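Local coordinates for particle-associated lyase (Acinetobacter bacteriophage AP22, PDB 4Y9V), which is a phage tailspike that binds the capsular polysaccharide of Acinetobacter baumannii and probably cleaves it as a lyase, at residues Ser119-Val131 and Phe138-Leu152. Numbering follows the deposited sequence. Where two conformers were deposited one is given.
Sequences SHTQITTLASDIV and FDVADASQIQKGDWL
A127 N bonds to D139 O (2.8 Å) and A141 N to T125 O (3.1 Å) within the Ig-like domain of the tailspike, where the bulged end of strand 113-125 meets the chain that leaves strand 137-139. The two bonds flank L126 and V140, a single antiparallel, non-hydrogen-bonded bridge. Beyond it, S128 continues the pairing with its side chain: chi1 of 58° sets OG between its own backbone N and carbonyl carbon, where it accepts a nearly straight bond from D139 N (2.8 Å, 175°). D139 OD1 is hydrogen-bonded to T184 OG1, while a water links its OD2 to A127 O.

L126, I130 and F138, all buried, pack together. CD1 of L126 meets F138 CB at 3.7 Å, the two side chains crossing at about a right angle, whereas I130 runs alongside F138 in the same direction. CD1 of L126 and CD1 of I130 both approach the phenyl ring obliquely, and V185 of strand 184-187 also packs on F138.

At the classic bulge, where I123 and T124 both face I203, T124 divides its two branches. Its OG1, anti to the backbone N (chi1 -169°), receives a weak, bent bond from D142 N; its CG2 lies 3.6 Å from V140 CB, the two side chains crossing at about a right angle. D142 in turn closes an Asx turn, OD1 accepting from both S144 N and S144 OG; a water donates to D142 OD2 and I123 O. The I123 side chain crosses that of I146 almost perpendicularly, I123 CD1 pressing tightly on I146 CG1 at 3.4 Å. L152 CD2 lies 4.1 Å from I123 CD1.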
ATOM      1  N   SER A 119     -12.514 -28.492  17.125  1.00  6.61           N
ATOM      2  CA  SER A 119     -11.749 -29.533  17.808  1.00  7.60           C
ATOM      3  C   SER A 119     -10.647 -30.069  16.893  1.00  6.83           C
ATOM      4  O   SER A 119     -10.718 -29.929  15.672  1.00  7.41           O
ATOM      5  CB  SER A 119     -12.654 -30.670  18.269  1.00 10.15           C
ATOM      6  OG  SER A 119     -13.263 -31.278  17.169  1.00 12.40           O
ATOM      7  N   HIS A 120      -9.680 -30.715  17.499  1.00  7.52           N
ATOM      8  CA  HIS A 120      -8.667 -31.434  16.758  1.00  6.87           C
ATOM      9  C   HIS A 120      -8.551 -32.870  17.234  1.00  6.96           C
ATOM     10  O   HIS A 120      -8.998 -33.244  18.328  1.00  7.74           O
ATOM     11  CB  HIS A 120      -7.314 -30.699  16.837  1.00  7.10           C
ATOM     12  CG  HIS A 120      -6.646 -30.633  18.181  1.00  6.80           C
ATOM     13  ND1 HIS A 120      -5.719 -29.674  18.468  1.00  6.74           N
ATOM     14  CD2 HIS A 120      -6.759 -31.448  19.260  1.00  8.63           C
ATOM     15  CE1 HIS A 120      -5.275 -29.893  19.699  1.00  6.68           C
ATOM     16  NE2 HIS A 120      -5.887 -30.946  20.223  1.00  7.55           N
ATOM     17  N   THR A 121      -7.904 -33.735  16.448  0.59  7.27           N
ATOM     18  CA  THR A 121      -7.399 -35.031  16.858  0.59  8.05           C
ATOM     19  C   THR A 121      -6.014 -35.194  16.209  0.59  6.74           C
ATOM     20  O   THR A 121      -5.819 -34.733  15.104  0.59  7.43           O
ATOM     21  CB  THR A 121      -8.230 -36.271  16.482  0.59 10.53           C
ATOM     22  OG1 THR A 121      -8.417 -36.290  15.045  0.59 14.51           O
ATOM     23  CG2 THR A 121      -9.587 -36.323  17.120  0.59 10.98           C
ATOM     24  N   GLN A 122      -5.077 -35.910  16.847  1.00  7.85           N
ATOM     25  CA  GLN A 122      -3.856 -36.331  16.191  1.00  7.60           C
ATOM     26  C   GLN A 122      -4.149 -37.537  15.355  1.00  7.34           C
ATOM     27  O   GLN A 122      -4.481 -38.625  15.886  1.00 10.56           O
ATOM     28  CB  GLN A 122      -2.697 -36.686  17.136  1.00  8.59           C
ATOM     29  CG  GLN A 122      -1.480 -37.156  16.338  1.00  8.81           C
ATOM     30  CD  GLN A 122      -0.227 -37.406  17.138  1.00  8.97           C
ATOM     31  OE1 GLN A 122      -0.102 -36.942  18.279  1.00 13.74           O
ATOM     32  NE2 GLN A 122       0.704 -38.117  16.536  1.00 10.37           N
ATOM     33  N   ILE A 123      -4.072 -37.408  14.075  1.00  7.18           N
ATOM     34  CA  ILE A 123      -4.345 -38.512  13.166  1.00  7.65           C
ATOM     35  C   ILE A 123      -3.089 -39.279  12.749  1.00  7.79           C
ATOM     36  O   ILE A 123      -3.199 -40.471  12.499  1.00  8.80           O
ATOM     37  CB  ILE A 123      -5.149 -38.059  11.957  1.00  8.42           C
ATOM     38  CG1 ILE A 123      -4.530 -36.856  11.227  1.00  8.32           C
ATOM     39  CG2 ILE A 123      -6.619 -37.816  12.344  1.00 10.49           C
ATOM     40  CD1 ILE A 123      -4.949 -36.757   9.762  1.00  9.70           C
ATOM     41  N   THR A 124      -1.936 -38.618  12.692  1.00  6.99           N
ATOM     42  CA  THR A 124      -0.752 -39.308  12.192  1.00  6.75           C
ATOM     43  C   THR A 124       0.497 -38.508  12.539  1.00  6.34           C
ATOM     44  O   THR A 124       0.458 -37.577  13.353  1.00  6.81           O
ATOM     45  CB  THR A 124      -0.935 -39.665  10.706  1.00  6.98           C
ATOM     46  OG1 THR A 124       0.096 -40.550  10.276  1.00  7.40           O
ATOM     47  CG2 THR A 124      -0.938 -38.475   9.782  1.00  7.45           C
ATOM     48  N   THR A 125       1.600 -38.877  11.912  1.00  6.67           N
ATOM     49  CA  THR A 125       2.912 -38.266  12.071  1.00  6.90           C
ATOM     50  C   THR A 125       3.495 -38.035  10.674  1.00  6.67           C
ATOM     51  O   THR A 125       3.094 -38.662   9.683  1.00  6.81           O
ATOM     52  CB  THR A 125       3.866 -39.092  12.927  1.00  7.70           C
ATOM     53  OG1 THR A 125       4.029 -40.371  12.329  1.00  8.62           O
ATOM     54  CG2 THR A 125       3.395 -39.194  14.362  1.00  8.51           C
ATOM     55  N   LEU A 126       4.472 -37.105  10.647  1.00  8.35           N
ATOM     56  CA  LEU A 126       5.173 -36.821   9.378  1.00  7.74           C
ATOM     57  C   LEU A 126       6.113 -37.922   9.019  1.00  7.81           C
ATOM     58  O   LEU A 126       6.891 -38.374   9.846  1.00 10.32           O
ATOM     59  CB  LEU A 126       5.945 -35.515   9.598  1.00  8.04           C
ATOM     60  CG  LEU A 126       6.726 -35.009   8.406  1.00  6.88           C
ATOM     61  CD1 LEU A 126       5.828 -34.703   7.218  1.00  6.87           C
ATOM     62  CD2 LEU A 126       7.594 -33.815   8.787  1.00  7.83           C
ATOM     63  N   ALA A 127       6.121 -38.299   7.725  1.00  7.77           N
ATOM     64  CA  ALA A 127       6.905 -39.408   7.221  1.00  8.67           C
ATOM     65  C   ALA A 127       7.845 -39.030   6.052  1.00  8.74           C
ATOM     66  O   ALA A 127       8.504 -39.901   5.536  1.00 11.06           O
ATOM     67  CB  ALA A 127       6.047 -40.606   6.811  1.00 10.36           C
ATOM     68  N   SER A 128       7.925 -37.747   5.690  1.00  8.42           N
ATOM     69  CA  SER A 128       8.963 -37.270   4.773  1.00  7.99           C
ATOM     70  C   SER A 128       9.411 -35.899   5.254  1.00  8.01           C
ATOM     71  O   SER A 128       8.674 -35.200   5.969  1.00 11.13           O
ATOM     72  CB  SER A 128       8.487 -37.147   3.352  1.00 10.02           C
ATOM     73  OG  SER A 128       7.371 -36.275   3.220  1.00 12.40           O
ATOM     74  N   ASP A 129      10.565 -35.459   4.800  1.00  7.51           N
ATOM     75  CA  ASP A 129      11.077 -34.165   5.196  1.00  7.31           C
ATOM     76  C   ASP A 129      10.395 -33.062   4.356  1.00  7.17           C
ATOM     77  O   ASP A 129      10.205 -33.203   3.143  1.00  9.27           O
ATOM     78  CB  ASP A 129      12.576 -34.131   5.011  1.00  8.40           C
ATOM     79  CG  ASP A 129      13.352 -35.080   5.929  1.00 10.13           C
ATOM     80  OD1 ASP A 129      12.846 -35.487   6.971  1.00  9.95           O
ATOM     81  OD2 ASP A 129      14.515 -35.366   5.586  1.00 15.02           O
ATOM     82  N   ILE A 130      10.050 -31.991   5.016  1.00  6.50           N
ATOM     83  CA  ILE A 130       9.453 -30.785   4.416  1.00  6.26           C
ATOM     84  C   ILE A 130      10.513 -29.689   4.355  1.00  6.46           C
ATOM     85  O   ILE A 130      11.176 -29.420   5.369  1.00  6.87           O
ATOM     86  CB  ILE A 130       8.229 -30.365   5.220  1.00  6.22           C
ATOM     87  CG1 ILE A 130       7.105 -31.405   5.121  1.00  6.75           C
ATOM     88  CG2 ILE A 130       7.746 -28.984   4.771  1.00  6.71           C
ATOM     89  CD1 ILE A 130       5.959 -31.149   6.050  1.00  7.10           C
ATOM     90  N   VAL A 131      10.633 -29.068   3.196  1.00  6.53           N
ATOM     91  CA  VAL A 131      11.612 -28.023   2.916  1.00  6.77           C
ATOM     92  C   VAL A 131      10.918 -26.670   2.830  1.00  6.21           C
ATOM     93  O   VAL A 131      10.027 -26.441   1.994  1.00  6.58           O
ATOM     94  CB  VAL A 131      12.367 -28.321   1.622  1.00  8.38           C
ATOM     95  CG1 VAL A 131      13.386 -27.210   1.329  1.00  9.55           C
ATOM     96  CG2 VAL A 131      13.052 -29.686   1.712  1.00 11.60           C
ATOM     97  N   PHE A 138       3.764 -33.835   1.479  1.00  6.58           N
ATOM     98  CA  PHE A 138       4.506 -34.576   2.492  1.00  6.57           C
ATOM     99  C   PHE A 138       3.840 -35.953   2.595  1.00  6.61           C
ATOM    100  O   PHE A 138       2.633 -36.105   2.386  1.00  7.04           O
ATOM    101  CB  PHE A 138       4.552 -33.876   3.843  1.00  6.93           C
ATOM    102  CG  PHE A 138       3.219 -33.513   4.439  1.00  6.72           C
ATOM    103  CD1 PHE A 138       2.627 -32.298   4.157  1.00  7.54           C
ATOM    104  CD2 PHE A 138       2.547 -34.370   5.318  1.00  7.15           C
ATOM    105  CE1 PHE A 138       1.442 -31.919   4.712  1.00  8.18           C
ATOM    106  CE2 PHE A 138       1.326 -33.996   5.859  1.00  7.56           C
ATOM    107  CZ  PHE A 138       0.743 -32.775   5.558  1.00  8.04           C
ATOM    108  N   ASP A 139       4.638 -36.928   3.002  1.00  6.81           N
ATOM    109  CA  ASP A 139       4.117 -38.241   3.308  1.00  7.12           C
ATOM    110  C   ASP A 139       3.772 -38.278   4.808  1.00  6.44           C
ATOM    111  O   ASP A 139       4.389 -37.603   5.624  1.00  7.10           O
ATOM    112  CB  ASP A 139       5.164 -39.319   3.022  1.00  8.38           C
ATOM    113  CG  ASP A 139       5.493 -39.448   1.572  1.00 11.66           C
ATOM    114  OD1 ASP A 139       4.722 -38.941   0.684  1.00 11.76           O
ATOM    115  OD2 ASP A 139       6.590 -40.004   1.266  1.00 18.62           O
ATOM    116  N   VAL A 140       2.800 -39.131   5.120  1.00  6.96           N
ATOM    117  CA  VAL A 140       2.388 -39.393   6.494  1.00  6.75           C
ATOM    118  C   VAL A 140       2.498 -40.887   6.759  1.00  6.67           C
ATOM    119  O   VAL A 140       2.526 -41.710   5.857  1.00  7.42           O
ATOM    120  CB  VAL A 140       0.964 -38.887   6.793  1.00  7.52           C
ATOM    121  CG1 VAL A 140       0.926 -37.356   6.689  1.00  8.52           C
ATOM    122  CG2 VAL A 140      -0.044 -39.529   5.867  1.00  7.92           C
ATOM    123  N   ALA A 141       2.459 -41.237   8.051  1.00  6.63           N
ATOM    124  CA  ALA A 141       2.421 -42.640   8.439  1.00  7.01           C
ATOM    125  C   ALA A 141       1.043 -43.265   8.124  1.00  7.11           C
ATOM    126  O   ALA A 141       1.006 -44.491   7.915  1.00  8.48           O
ATOM    127  CB  ALA A 141       2.789 -42.799   9.880  1.00  7.66           C
ATOM    128  N   ASP A 142      -0.026 -42.498   8.119  1.00  7.05           N
ATOM    129  CA  ASP A 142      -1.375 -43.024   7.928  1.00  7.43           C
ATOM    130  C   ASP A 142      -2.236 -41.894   7.347  1.00  6.86           C
ATOM    131  O   ASP A 142      -2.484 -40.928   8.025  1.00  7.40           O
ATOM    132  CB  ASP A 142      -1.977 -43.515   9.230  1.00  8.69           C
ATOM    133  CG  ASP A 142      -3.402 -44.017   9.116  1.00  8.96           C
ATOM    134  OD1 ASP A 142      -3.873 -44.248   7.981  1.00 10.35           O
ATOM    135  OD2 ASP A 142      -4.019 -44.219  10.206  1.00 10.75           O
ATOM    136  N   ALA A 143      -2.680 -42.062   6.097  1.00  7.53           N
ATOM    137  CA  ALA A 143      -3.541 -41.078   5.459  1.00  8.20           C
ATOM    138  C   ALA A 143      -4.984 -41.551   5.395  1.00  8.12           C
ATOM    139  O   ALA A 143      -5.808 -40.909   4.733  1.00  8.61           O
ATOM    140  CB  ALA A 143      -3.050 -40.802   4.044  1.00 11.22           C
ATOM    141  N   SER A 144      -5.354 -42.607   6.125  1.00  8.12           N
ATOM    142  CA  SER A 144      -6.688 -43.159   6.018  1.00  8.48           C
ATOM    143  C   SER A 144      -7.790 -42.238   6.497  1.00  8.16           C
ATOM    144  O   SER A 144      -8.961 -42.429   6.137  1.00  9.72           O
ATOM    145  CB  SER A 144      -6.753 -44.474   6.772  1.00  9.57           C
ATOM    146  OG  SER A 144      -6.614 -44.348   8.161  1.00  9.80           O
ATOM    147  N   GLN A 145      -7.460 -41.224   7.304  1.00  8.10           N
ATOM    148  CA  GLN A 145      -8.445 -40.284   7.818  1.00  8.72           C
ATOM    149  C   GLN A 145      -8.336 -38.928   7.144  1.00  9.07           C
ATOM    150  O   GLN A 145      -8.933 -37.956   7.628  1.00 14.78           O
ATOM    151  CB  GLN A 145      -8.351 -40.183   9.322  1.00 10.21           C
ATOM    152  CG  GLN A 145      -8.325 -41.561  10.047  1.00 11.62           C
ATOM    153  CD  GLN A 145      -9.511 -42.422   9.798  1.00 12.46           C
ATOM    154  OE1 GLN A 145     -10.660 -41.901   9.951  1.00 16.16           O
ATOM    155  NE2 GLN A 145      -9.294 -43.681   9.424  1.00 13.91           N
ATOM    156  N   ILE A 146      -7.659 -38.822   6.029  1.00  8.22           N
ATOM    157  CA  ILE A 146      -7.406 -37.560   5.323  1.00  7.85           C
ATOM    158  C   ILE A 146      -8.151 -37.528   4.009  1.00  8.39           C
ATOM    159  O   ILE A 146      -8.077 -38.458   3.221  1.00  9.64           O
ATOM    160  CB  ILE A 146      -5.895 -37.325   5.106  1.00  7.90           C
ATOM    161  CG1 ILE A 146      -5.143 -37.403   6.397  1.00  8.03           C
ATOM    162  CG2 ILE A 146      -5.695 -35.951   4.416  1.00  8.22           C
ATOM    163  CD1 ILE A 146      -3.630 -37.272   6.257  1.00  8.94           C
ATOM    164  N   GLN A 147      -8.820 -36.412   3.768  0.58  9.12           N
ATOM    165  CA  GLN A 147      -9.369 -36.222   2.436  0.58 10.40           C
ATOM    166  C   GLN A 147      -9.178 -34.782   1.993  0.58  7.98           C
ATOM    167  O   GLN A 147      -8.908 -33.860   2.749  0.58  8.25           O
ATOM    168  CB  GLN A 147     -10.837 -36.621   2.332  0.58 14.21           C
ATOM    169  CG  GLN A 147     -11.689 -35.688   3.151  0.58 14.36           C
ATOM    170  CD  GLN A 147     -13.171 -36.099   3.126  0.58 19.81           C
ATOM    171  OE1 GLN A 147     -14.015 -35.605   2.385  0.58 29.29           O
ATOM    172  NE2 GLN A 147     -13.536 -37.035   3.998  0.58 29.20           N
ATOM    173  N   LYS A 148      -9.292 -34.658   0.693  0.54  9.83           N
ATOM    174  CA  LYS A 148      -9.257 -33.356   0.064  0.54  9.69           C
ATOM    175  C   LYS A 148     -10.103 -32.327   0.770  0.54  7.84           C
ATOM    176  O   LYS A 148     -11.248 -32.579   1.125  0.54 10.76           O
ATOM    177  CB  LYS A 148      -9.692 -33.746  -1.382  0.54 11.42           C
ATOM    178  CG  LYS A 148      -9.573 -32.519  -2.205  0.54 11.95           C
ATOM    179  CD  LYS A 148     -10.219 -32.764  -3.594  0.54 12.38           C
ATOM    180  CE  LYS A 148      -9.454 -33.798  -4.336  0.54  9.91           C
ATOM    181  NZ  LYS A 148      -9.820 -33.740  -5.788  0.54 10.99           N
ATOM    182  N   GLY A 149      -9.600 -31.119   1.042  1.00  7.93           N
ATOM    183  CA  GLY A 149     -10.268 -30.045   1.727  1.00  7.83           C
ATOM    184  C   GLY A 149     -10.059 -30.012   3.223  1.00  6.88           C
ATOM    185  O   GLY A 149     -10.446 -29.016   3.854  1.00  8.12           O
ATOM    186  N   ASP A 150      -9.487 -31.068   3.778  1.00  6.17           N
ATOM    187  CA  ASP A 150      -9.276 -31.087   5.225  1.00  5.87           C
ATOM    188  C   ASP A 150      -8.286 -29.986   5.628  1.00  5.36           C
ATOM    189  O   ASP A 150      -7.290 -29.710   4.952  1.00  5.87           O
ATOM    190  CB  ASP A 150      -8.747 -32.428   5.671  1.00  6.34           C
ATOM    191  CG  ASP A 150      -9.765 -33.573   5.716  1.00  7.77           C
ATOM    192  OD1 ASP A 150     -10.969 -33.288   5.562  1.00  9.19           O
ATOM    193  OD2 ASP A 150      -9.321 -34.700   5.917  1.00  9.70           O
ATOM    194  N   TRP A 151      -8.553 -29.426   6.813  1.00  5.28           N
ATOM    195  CA  TRP A 151      -7.661 -28.560   7.543  1.00  5.21           C
ATOM    196  C   TRP A 151      -6.796 -29.433   8.454  1.00  4.87           C
ATOM    197  O   TRP A 151      -7.310 -30.061   9.375  1.00  5.55           O
ATOM    198  CB  TRP A 151      -8.486 -27.540   8.344  1.00  5.65           C
ATOM    199  CG  TRP A 151      -7.734 -26.635   9.262  1.00  5.06           C
ATOM    200  CD1 TRP A 151      -6.392 -26.515   9.477  1.00  5.46           C
ATOM    201  CD2 TRP A 151      -8.368 -25.684  10.130  1.00  4.72           C
ATOM    202  NE1 TRP A 151      -6.149 -25.570  10.438  1.00  5.45           N
ATOM    203  CE2 TRP A 151      -7.334 -25.031  10.853  1.00  4.86           C
ATOM    204  CE3 TRP A 151      -9.682 -25.303  10.368  1.00  5.00           C
ATOM    205  CZ2 TRP A 151      -7.614 -24.046  11.809  1.00  4.91           C
ATOM    206  CZ3 TRP A 151      -9.959 -24.316  11.293  1.00  5.15           C
ATOM    207  CH2 TRP A 151      -8.927 -23.691  11.999  1.00  5.07           C
ATOM    208  N   LEU A 152      -5.501 -29.492   8.122  1.00  4.75           N
ATOM    209  CA  LEU A 152      -4.542 -30.211   8.925  1.00  5.07           C
ATOM    210  C   LEU A 152      -3.599 -29.206   9.614  1.00  4.71           C
ATOM    211  O   LEU A 152      -3.374 -28.090   9.137  1.00  5.23           O
ATOM    212  CB  LEU A 152      -3.688 -31.194   8.110  1.00  5.28           C
ATOM    213  CG  LEU A 152      -4.489 -32.205   7.273  1.00  5.51           C
ATOM    214  CD1 LEU A 152      -3.490 -33.112   6.533  1.00  6.69           C
ATOM    215  CD2 LEU A 152      -5.452 -33.021   8.103  1.00  6.33           C
TER
HETATM  216  O   HOH W   1      -5.125 -41.877  11.230  1.00 10.17           O
HETATM  217  O   HOH W   2       8.299 -41.045   3.021  1.00 36.41           O